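Local coordinates for protein chitinase (Thermococcus chitonophagus, PDB 5XSW) that probably hydrolyses internal glycosidic bonds of chitin as an archaeal endochitinase, and here holds bound sugar in its mainly helical domain, at residues D270-H274 / D275-K279; E403-F406 / T407-Q411. All coordinates share one frame; numbering follows the deposited sequence.

Interaction 1: D270-H274 / D275-K279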
ATOM      1  N   ASP A 270      12.239  -7.174  -5.779  1.00 27.27           N
ATOM      2  CA  ASP A 270      12.167  -6.568  -4.451  1.00 29.32           C
ATOM      3  C   ASP A 270      12.732  -5.148  -4.431  1.00 29.94           C
ATOM      4  O   ASP A 270      12.403  -4.388  -3.522  1.00 34.40           O
ATOM      5  CB  ASP A 270      12.949  -7.428  -3.421  1.00 35.23           C
ATOM      6  CG  ASP A 270      12.251  -8.788  -3.121  1.00 43.23           C
ATOM      7  OD1 ASP A 270      11.025  -8.913  -3.333  1.00 42.71           O
ATOM      8  OD2 ASP A 270      12.930  -9.722  -2.652  1.00 45.32           O
ATOM      9  N   THR A 271      13.558  -4.819  -5.433  1.00 26.22           N
ATOM     10  CA  THR A 271      14.202  -3.496  -5.534  1.00 29.04           C
ATOM     11  C   THR A 271      13.260  -2.419  -6.052  1.00 32.57           C
ATOM     12  O   THR A 271      13.587  -1.248  -6.024  1.00 25.47           O
ATOM     13  CB  THR A 271      15.403  -3.526  -6.474  1.00 33.62           C
ATOM     14  OG1 THR A 271      15.035  -4.169  -7.711  1.00 33.62           O
ATOM     15  CG2 THR A 271      16.587  -4.281  -5.833  1.00 33.66           C
ATOM     16  N   ALA A 272      12.082  -2.799  -6.546  1.00 25.45           N
ATOM     17  CA  ALA A 272      11.233  -1.829  -7.274  1.00 24.11           C
ATOM     18  C   ALA A 272      10.827  -0.699  -6.340  1.00 24.79           C
ATOM     19  O   ALA A 272      10.301  -0.941  -5.267  1.00 27.06           O
ATOM     20  CB  ALA A 272       9.948  -2.519  -7.835  1.00 23.23           C
ATOM     21  N   ASP A 273      11.023   0.523  -6.781  1.00 28.09           N
ATOM     22  CA  ASP A 273      10.790   1.700  -5.963  1.00 28.99           C
ATOM     23  C   ASP A 273       9.741   2.605  -6.622  1.00 25.58           C
ATOM     24  O   ASP A 273       9.819   2.860  -7.827  1.00 25.83           O
ATOM     25  CB  ASP A 273      12.119   2.495  -5.797  1.00 34.44           C
ATOM     26  CG  ASP A 273      11.866   3.896  -5.328  1.00 34.49           C
ATOM     27  OD1 ASP A 273      11.449   4.041  -4.161  1.00 45.16           O
ATOM     28  OD2 ASP A 273      11.969   4.833  -6.129  1.00 31.27           O
ATOM     29  N   HIS A 274       8.799   3.113  -5.837  1.00 23.89           N
ATOM     30  CA  HIS A 274       7.681   3.907  -6.366  1.00 26.89           C
ATOM     31  C   HIS A 274       8.095   5.091  -7.262  1.00 31.94           C
ATOM     32  O   HIS A 274       7.672   5.220  -8.456  1.00 21.80           O
ATOM     33  CB  HIS A 274       6.827   4.419  -5.197  1.00 23.67           C
ATOM     34  CG  HIS A 274       5.821   5.454  -5.608  1.00 24.93           C
ATOM     35  ND1 HIS A 274       6.099   6.811  -5.609  1.00 24.68           N
ATOM     36  CD2 HIS A 274       4.564   5.332  -6.080  1.00 21.48           C
ATOM     37  CE1 HIS A 274       5.051   7.473  -6.067  1.00 25.82           C
ATOM     38  NE2 HIS A 274       4.085   6.604  -6.310  1.00 23.97           N
ATOM     39  N   ASP A 275       8.902   6.009  -6.714  1.00 27.76           N
ATOM     40  CA  ASP A 275       9.243   7.209  -7.506  1.00 29.61           C
ATOM     41  C   ASP A 275      10.058   6.801  -8.745  1.00 23.77           C
ATOM     42  O   ASP A 275       9.850   7.332  -9.837  1.00 26.29           O
ATOM     43  CB  ASP A 275      10.013   8.297  -6.638  1.00 33.37           C
ATOM     44  CG  ASP A 275       9.110   8.964  -5.532  1.00 36.05           C
ATOM     45  OD1 ASP A 275       7.995   8.474  -5.192  1.00 36.60           O
ATOM     46  OD2 ASP A 275       9.539   9.977  -4.922  1.00 41.45           O
ATOM     47  N   ASP A 276      10.935   5.819  -8.624  1.00 22.53           N
ATOM     48  CA  ASP A 276      11.680   5.407  -9.796  1.00 24.33           C
ATOM     49  C   ASP A 276      10.769   4.869 -10.956  1.00 22.78           C
ATOM     50  O   ASP A 276      11.081   5.061 -12.158  1.00 25.25           O
ATOM     51  CB  ASP A 276      12.686   4.311  -9.437  1.00 29.39           C
ATOM     52  CG  ASP A 276      13.531   3.855 -10.670  1.00 34.29           C
ATOM     53  OD1 ASP A 276      14.000   4.752 -11.382  1.00 38.78           O
ATOM     54  OD2 ASP A 276      13.735   2.624 -10.944  1.00 36.63           O
ATOM     55  N   TYR A 277       9.682   4.172 -10.593  1.00 23.56           N
ATOM     56  CA  TYR A 277       8.807   3.531 -11.595  1.00 22.67           C
ATOM     57  C   TYR A 277       7.769   4.503 -12.120  1.00 20.69           C
ATOM     58  O   TYR A 277       7.323   4.329 -13.237  1.00 22.74           O
ATOM     59  CB  TYR A 277       8.085   2.288 -11.023  1.00 21.18           C
ATOM     60  CG  TYR A 277       8.957   1.034 -11.030  1.00 24.53           C
ATOM     61  CD1 TYR A 277      10.256   1.047 -10.474  1.00 24.80           C
ATOM     62  CD2 TYR A 277       8.505  -0.141 -11.621  1.00 23.65           C
ATOM     63  CE1 TYR A 277      11.041  -0.078 -10.485  1.00 24.81           C
ATOM     64  CE2 TYR A 277       9.264  -1.282 -11.618  1.00 23.61           C
ATOM     65  CZ  TYR A 277      10.556  -1.236 -11.062  1.00 28.37           C
ATOM     66  OH  TYR A 277      11.345  -2.356 -11.055  1.00 24.67           O
ATOM     67  N   MET A 278       7.369   5.512 -11.323  1.00 20.52           N
ATOM     68  CA  MET A 278       6.223   6.347 -11.679  1.00 19.19           C
ATOM     69  C   MET A 278       6.634   7.774 -12.126  1.00 22.28           C
ATOM     70  O   MET A 278       5.934   8.406 -12.914  1.00 22.87           O
ATOM     71  CB  MET A 278       5.243   6.506 -10.513  1.00 19.98           C
ATOM     72  CG  MET A 278       4.682   5.153  -9.902  1.00 24.62           C
ATOM     73  SD  MET A 278       4.072   4.108 -11.289  1.00 30.11           S
ATOM     74  CE  MET A 278       2.916   5.205 -11.888  1.00 23.55           C
ATOM     75  N   LYS A 279       7.724   8.295 -11.579  1.00 23.21           N
ATOM     76  CA  LYS A 279       8.006   9.722 -11.778  1.00 22.72           C
ATOM     77  C   LYS A 279       8.708   9.979 -13.138  1.00 20.87           C
ATOM     78  O   LYS A 279       9.850   9.596 -13.346  1.00 22.82           O
ATOM     79  CB  LYS A 279       8.888  10.275 -10.611  1.00 22.90           C
ATOM     80  CG  LYS A 279       9.132  11.845 -10.729  1.00 23.26           C
ATOM     81  CD  LYS A 279      10.182  12.249  -9.579  1.00 28.37           C
ATOM     82  CE  LYS A 279      10.435  13.775  -9.591  1.00 38.58           C
ATOM     83  NZ  LYS A 279      11.767  14.022  -8.954  1.00 47.52           N
TER
HETATM   84  O   HOH W   1      13.570   0.769  -8.626  1.00 30.08           O
HETATM   85  O   HOH W   2      13.885  -2.242  -9.622  1.00 30.47           O

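Interaction 2: E403-F406 / T407-Q411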
ATOM      1  N   GLU A 403      15.799  -2.088 -28.658  1.00 32.69           N
ATOM      2  CA  GLU A 403      16.782  -2.582 -27.728  1.00 27.45           C
ATOM      3  C   GLU A 403      16.652  -1.912 -26.362  1.00 26.17           C
ATOM      4  O   GLU A 403      16.782  -2.546 -25.305  1.00 29.06           O
ATOM      5  CB  GLU A 403      18.199  -2.337 -28.315  1.00 30.61           C
ATOM      6  CG  GLU A 403      19.282  -2.585 -27.288  1.00 34.36           C
ATOM      7  CD  GLU A 403      19.476  -4.062 -26.942  1.00 49.24           C
ATOM      8  OE1 GLU A 403      19.217  -4.913 -27.824  1.00 55.24           O
ATOM      9  OE2 GLU A 403      19.893  -4.379 -25.789  1.00 52.70           O
ATOM     10  N   TYR A 404      16.496  -0.602 -26.405  1.00 24.07           N
ATOM     11  CA  TYR A 404      16.348   0.194 -25.187  1.00 28.57           C
ATOM     12  C   TYR A 404      15.097  -0.278 -24.406  1.00 26.53           C
ATOM     13  O   TYR A 404      15.127  -0.581 -23.199  1.00 26.06           O
ATOM     14  CB  TYR A 404      16.228   1.678 -25.584  1.00 27.65           C
ATOM     15  CG  TYR A 404      15.801   2.537 -24.409  1.00 33.61           C
ATOM     16  CD1 TYR A 404      16.565   2.598 -23.244  1.00 28.97           C
ATOM     17  CD2 TYR A 404      14.620   3.259 -24.463  1.00 31.96           C
ATOM     18  CE1 TYR A 404      16.138   3.382 -22.154  1.00 34.44           C
ATOM     19  CE2 TYR A 404      14.208   4.036 -23.408  1.00 30.91           C
ATOM     20  CZ  TYR A 404      14.961   4.094 -22.265  1.00 28.73           C
ATOM     21  OH  TYR A 404      14.468   4.883 -21.233  1.00 36.21           O
ATOM     22  N   PHE A 405      13.993  -0.361 -25.130  1.00 28.52           N
ATOM     23  CA  PHE A 405      12.738  -0.836 -24.535  1.00 25.69           C
ATOM     24  C   PHE A 405      12.927  -2.154 -23.795  1.00 29.54           C
ATOM     25  O   PHE A 405      12.588  -2.261 -22.604  1.00 24.15           O
ATOM     26  CB  PHE A 405      11.659  -0.958 -25.604  1.00 24.00           C
ATOM     27  CG  PHE A 405      10.351  -1.460 -25.041  1.00 24.15           C
ATOM     28  CD1 PHE A 405       9.514  -0.593 -24.331  1.00 25.25           C
ATOM     29  CD2 PHE A 405       9.989  -2.802 -25.165  1.00 25.24           C
ATOM     30  CE1 PHE A 405       8.323  -1.060 -23.761  1.00 24.30           C
ATOM     31  CE2 PHE A 405       8.787  -3.268 -24.596  1.00 27.89           C
ATOM     32  CZ  PHE A 405       7.961  -2.383 -23.917  1.00 26.34           C
ATOM     33  N   PHE A 406      13.556  -3.159 -24.418  1.00 28.19           N
ATOM     34  CA  PHE A 406      13.676  -4.428 -23.719  1.00 27.40           C
ATOM     35  C   PHE A 406      14.723  -4.449 -22.594  1.00 27.59           C
ATOM     36  O   PHE A 406      14.543  -5.175 -21.644  1.00 28.75           O
ATOM     37  CB  PHE A 406      13.958  -5.587 -24.701  1.00 31.00           C
ATOM     38  CG  PHE A 406      12.754  -5.988 -25.480  1.00 26.40           C
ATOM     39  CD1 PHE A 406      11.783  -6.785 -24.899  1.00 29.56           C
ATOM     40  CD2 PHE A 406      12.549  -5.520 -26.770  1.00 26.35           C
ATOM     41  CE1 PHE A 406      10.618  -7.150 -25.597  1.00 28.95           C
ATOM     42  CE2 PHE A 406      11.371  -5.883 -27.476  1.00 27.70           C
ATOM     43  CZ  PHE A 406      10.405  -6.685 -26.874  1.00 27.99           C
ATOM     44  N   THR A 407      15.799  -3.660 -22.711  1.00 27.81           N
ATOM     45  CA  THR A 407      16.710  -3.427 -21.576  1.00 26.49           C
ATOM     46  C   THR A 407      15.967  -2.895 -20.344  1.00 25.05           C
ATOM     47  O   THR A 407      16.176  -3.368 -19.244  1.00 26.89           O
ATOM     48  CB  THR A 407      17.817  -2.400 -21.974  1.00 32.20           C
ATOM     49  OG1 THR A 407      18.481  -2.879 -23.149  1.00 34.52           O
ATOM     50  CG2 THR A 407      18.839  -2.221 -20.889  1.00 32.49           C
ATOM     51  N   VAL A 408      15.133  -1.888 -20.535  1.00 25.22           N
ATOM     52  CA  VAL A 408      14.357  -1.359 -19.399  1.00 26.11           C
ATOM     53  C   VAL A 408      13.417  -2.440 -18.862  1.00 24.93           C
ATOM     54  O   VAL A 408      13.307  -2.690 -17.624  1.00 24.67           O
ATOM     55  CB  VAL A 408      13.565  -0.107 -19.821  1.00 26.40           C
ATOM     56  CG1 VAL A 408      12.663   0.354 -18.611  1.00 24.83           C
ATOM     57  CG2 VAL A 408      14.585   1.040 -20.253  1.00 27.08           C
ATOM     58  N   VAL A 409      12.742  -3.151 -19.767  1.00 27.76           N
ATOM     59  CA  VAL A 409      11.855  -4.210 -19.265  1.00 25.49           C
ATOM     60  C   VAL A 409      12.654  -5.209 -18.414  1.00 26.35           C
ATOM     61  O   VAL A 409      12.243  -5.638 -17.334  1.00 28.96           O
ATOM     62  CB  VAL A 409      11.128  -4.932 -20.421  1.00 25.97           C
ATOM     63  CG1 VAL A 409      10.375  -6.154 -19.870  1.00 27.59           C
ATOM     64  CG2 VAL A 409      10.109  -3.947 -21.055  1.00 25.62           C
ATOM     65  N   ARG A 410      13.826  -5.580 -18.900  1.00 28.69           N
ATOM     66  CA  ARG A 410      14.639  -6.543 -18.132  1.00 26.00           C
ATOM     67  C   ARG A 410      15.112  -5.988 -16.789  1.00 22.02           C
ATOM     68  O   ARG A 410      15.208  -6.735 -15.796  1.00 27.97           O
ATOM     69  CB  ARG A 410      15.874  -6.951 -18.943  1.00 32.37           C
ATOM     70  CG  ARG A 410      16.598  -8.162 -18.353  1.00 37.58           C
ATOM     71  CD  ARG A 410      17.631  -8.679 -19.328  1.00 54.87           C
ATOM     72  NE  ARG A 410      18.296  -9.887 -18.830  1.00 65.08           N
ATOM     73  CZ  ARG A 410      19.449 -10.352 -19.315  1.00 60.65           C
ATOM     74  NH1 ARG A 410      20.059  -9.714 -20.316  1.00 54.65           N
ATOM     75  NH2 ARG A 410      19.990 -11.453 -18.797  1.00 65.26           N
ATOM     76  N   GLN A 411      15.440  -4.701 -16.754  1.00 29.23           N
ATOM     77  CA  GLN A 411      15.854  -4.056 -15.497  1.00 28.83           C
ATOM     78  C   GLN A 411      14.728  -3.906 -14.490  1.00 31.09           C
ATOM     79  O   GLN A 411      14.941  -3.971 -13.269  1.00 28.01           O
ATOM     80  CB  GLN A 411      16.400  -2.653 -15.756  1.00 32.05           C
ATOM     81  CG  GLN A 411      17.747  -2.620 -16.515  1.00 43.96           C
ATOM     82  CD  GLN A 411      18.133  -1.189 -16.996  1.00 44.97           C
ATOM     83  OE1 GLN A 411      17.427  -0.200 -16.720  1.00 53.64           O
ATOM     84  NE2 GLN A 411      19.253  -1.093 -17.712  1.00 53.07           N
TER

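Interaction 1: D270-H274 / D275-K279
His274 ND1 donates a hydrogen bond to Asp275 OD1, the carboxylate of the very next residue, at 2.6 Å and almost exactly in the imidazole plane. OD1 receives it on its anti lone pair, the one turned away from the other oxygen. The two flat groups are not coplanar, since ring and carboxylate are 63° apart. A second bond from NE2 to the Val252 carbonyl uses the other ring nitrogen. Both nitrogens are therefore donors, which is consistent with a positively charged ring beside the carboxylate. Met278 CG lies over one face of the His274 ring, 4.2 Å from its centroid, a CH-pi contact. A leucine in place of His274 would probably leave Asp275 OD1 and the Val252 carbonyl each without this donor.

Asp273 is the N-cap of the short helix 274-278. Its CG stands anti to the backbone N (chi1 163°), which brings Asp273 OD2 forward to Asp276 N at 2.9 Å. The amide meets OD2 on the anti side, tilted 33° from the carboxylate plane. Behind this cap the helical backbone begins, with Tyr277 N bonded to Asp273 O at 3.1 Å and Met278 N to His274 O at 2.9 Å.

Tyr277 runs back along the incoming loop. Ala272 CB packs obliquely against the phenol, 3.5 Å from Tyr277 CZ. A water joins the Tyr277 hydroxyl to Thr271 OG1, and a second water connects Thr271 O with Asp276 OD2. Lys412 serves both side chains, its carbonyl bonding to the Tyr277 hydroxyl and its ammonium forming a salt bridge with Asp276 OD2, the stronger partner there. Asn483 of the second subunit packs on Asp273 and Asp275.

Interaction 2: E403-F406 / T407-Q411
Thr407 reaches back one turn and binds the Glu403 carbonyl twice. Its hydroxyl OG1 donates to Glu403 O at 2.8 Å, and its amide N donates to the same oxygen at 3.0 Å. The two donors come from opposite faces of the carbonyl plane. OG1 stands beside its own backbone N (chi1 -55°), within range of the carbonyl four residues earlier. The OG1 bond helps hold the rotation of the threonine side chain, while the amide bond belongs to the helix.

The next two pairs are apolar. Val408 CG2 touches the Tyr404 ring obliquely, nearest at Tyr404 CE1, 3.4 Å away. Val409 CG2 lies over one face of the Phe405 ring, 4.1 Å from its centroid and offset toward the rim. This is a CH-pi contact. Within 403-406, Phe405 CD2 sits 4.0 Å above the centre of the Phe406 ring.

All these pairs are i to i+4 neighbours, except the two adjacent phenylalanines, on the alpha helix 399-412. Its backbone carries the regular bonds of that spacing. Val408 N to Tyr404 O is 3.0 Å, and Arg410 N to Phe406 O is 2.9 Å.

Other helices surround the apolar side chains: Phe405 packs on Met190 and Leu194 of helix 186-199, and Phe406 is buried against Trp424 and Val431 of helix 421-439. Tyr404 and Val408 both touch Ile290 of helix 288-311, and the rings of Tyr404 and Phe405 meet Tyr187 and Phe453, respectively, edge-to-face. Arg410 is exposed, and its extended chain carries the guanidinium to a cation-pi contact with Trp424.

Both interactions belong to the helical part of the chain, away from the N-terminal beta-strand region. Interaction 1 comes first, at the start of helix 274-278. Interaction 2 follows on helix 399-412. Their centres are about 15 Å apart and their nearest atoms about 5 Å, without touching. Helix 288-311 lies against both, through Val295 at the 275-279 segment and Ile290 at the 403-406 and 407-411 segments. The end of helix 399-412 reaches interaction 1 through Lys412. The three helices thus pack together in the helical domain that also binds the glycan. A bound N-acetylglucosamine lies about 11 Å from the His274 side chain, and the second subunit touches interaction 1 but not interaction 2.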